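Local coordinates for ADP-ribose pyrophosphatase (PDB 3O8S), which is a Nudix hydrolase that probably cleaves ADP-ribose or a related nucleoside diphosphate linked to another moiety, at residues L189-C192 / L193-S196. Sequence-based numbering, arbitrary orientation.
Sequences LALC and LEAS
Leu189 O accepts the amide of Leu193 at 3.0 Å, N to O; the four-residue spacing, repeated from Ala190, Leu191 and Cys192, makes this an alpha-helical i to i+4 bond. The isobutyl group of Leu189 leads away from the following turn, and the link between the two leucines is made by the backbone alone within these segments. Ala190 O receives Glu194 N at 3.0 Å and a nearly straight 167°; the CB of Leu193 also lies 3.5 Å from this oxygen. At Leu191 the backbone bond to Ala195 N is joined by a side-chain approach: CD1 reaches within 4.2 Å of Glu194 OE1, a loose apolar-to-carboxylate contact. The Glu194 chain makes this possible by running extended, CG anti to the backbone N (chi1 -170°), carrying the carboxylate outward, with OE1 leaning back towards Leu191 CD1. Leu191 also packs on Val128 and Ala129 of strand 120-132, and Cys192 on Ala76 and Phe78 of strand 70-79, so helix 186-197 covers the mixed beta-sheet of the Nudix fold, a sheet packed between helices. The buried thiol of Cys192 points back along the helix, while the carbonyl oxygen of Cys192 takes Ser196 N at 2.9 Å and stands 3.4 Å from the CB of Ala195. Ser196 makes a second link within the final turn, its OG donating to Leu193 O at 2.7 Å. That hydroxyl lies in the carbonyl plane on a lone pair, a position reached with OG between the backbone N and carbonyl carbon (chi1 80°).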
loop_
_atom_site.group_PDB
_atom_site.type_symbol
_atom_site.label_atom_id
_atom_site.label_comp_id
_atom_site.label_asym_id
_atom_site.label_seq_id
_atom_site.Cartn_x
_atom_site.Cartn_y
_atom_site.Cartn_z
ATOM N N LEU A 189 13.765 8.041 4.521
ATOM C CA LEU A 189 13.781 9.401 3.936
ATOM C C LEU A 189 14.580 9.401 2.639
ATOM O O LEU A 189 14.132 9.996 1.660
ATOM C CB LEU A 189 14.366 10.440 4.910
ATOM C CG LEU A 189 13.660 10.606 6.247
ATOM C CD1 LEU A 189 14.164 11.843 6.976
ATOM C CD2 LEU A 189 12.146 10.626 6.091
ATOM N N ALA A 190 15.752 8.698 2.628
ATOM C CA ALA A 190 16.609 8.535 1.447
ATOM C C ALA A 190 15.836 7.788 0.339
ATOM O O ALA A 190 15.879 8.203 -0.827
ATOM C CB ALA A 190 17.895 7.805 1.816
ATOM N N LEU A 191 15.028 6.787 0.720
ATOM C CA LEU A 191 14.164 6.065 -0.224
ATOM C C LEU A 191 13.133 7.022 -0.861
ATOM O O LEU A 191 12.926 6.994 -2.081
ATOM C CB LEU A 191 13.451 4.868 0.455
ATOM C CG LEU A 191 12.768 3.868 -0.514
ATOM C CD1 LEU A 191 13.827 3.012 -1.262
ATOM C CD2 LEU A 191 11.727 2.979 0.218
ATOM N N CYS A 192 12.516 7.886 -0.040
ATOM C CA CYS A 192 11.556 8.896 -0.516
ATOM C C CYS A 192 12.224 9.869 -1.497
ATOM O O CYS A 192 11.631 10.157 -2.540
ATOM C CB CYS A 192 10.932 9.636 0.663
ATOM S SG CYS A 192 9.844 8.608 1.682
ATOM N N LEU A 193 13.486 10.318 -1.211
ATOM C CA LEU A 193 14.231 11.215 -2.123
ATOM C C LEU A 193 14.468 10.538 -3.482
ATOM O O LEU A 193 14.221 11.147 -4.535
ATOM C CB LEU A 193 15.562 11.672 -1.504
ATOM C CG LEU A 193 16.502 12.539 -2.384
ATOM C CD1 LEU A 193 15.844 13.850 -2.804
ATOM C CD2 LEU A 193 17.792 12.821 -1.677
ATOM N N GLU A 194 14.908 9.267 -3.448
ATOM C CA GLU A 194 15.129 8.467 -4.642
ATOM C C GLU A 194 13.812 8.376 -5.457
ATOM O O GLU A 194 13.852 8.583 -6.663
ATOM C CB GLU A 194 15.685 7.076 -4.265
ATOM C CG GLU A 194 16.168 6.242 -5.444
ATOM C CD GLU A 194 16.410 4.772 -5.135
ATOM O OE1 GLU A 194 16.753 4.456 -3.969
ATOM O OE2 GLU A 194 16.250 3.936 -6.059
ATOM N N ALA A 195 12.651 8.135 -4.794
ATOM C CA ALA A 195 11.338 8.116 -5.463
ATOM C C ALA A 195 11.011 9.480 -6.101
ATOM O O ALA A 195 10.532 9.517 -7.242
ATOM C CB ALA A 195 10.243 7.729 -4.484
ATOM N N SER A 196 11.322 10.594 -5.407
ATOM C CA SER A 196 11.069 11.921 -5.979
ATOM C C SER A 196 11.932 12.215 -7.206
ATOM O O SER A 196 11.524 13.043 -8.026
ATOM C CB SER A 196 11.279 13.031 -4.947
ATOM O OG SER A 196 12.650 13.334 -4.785
#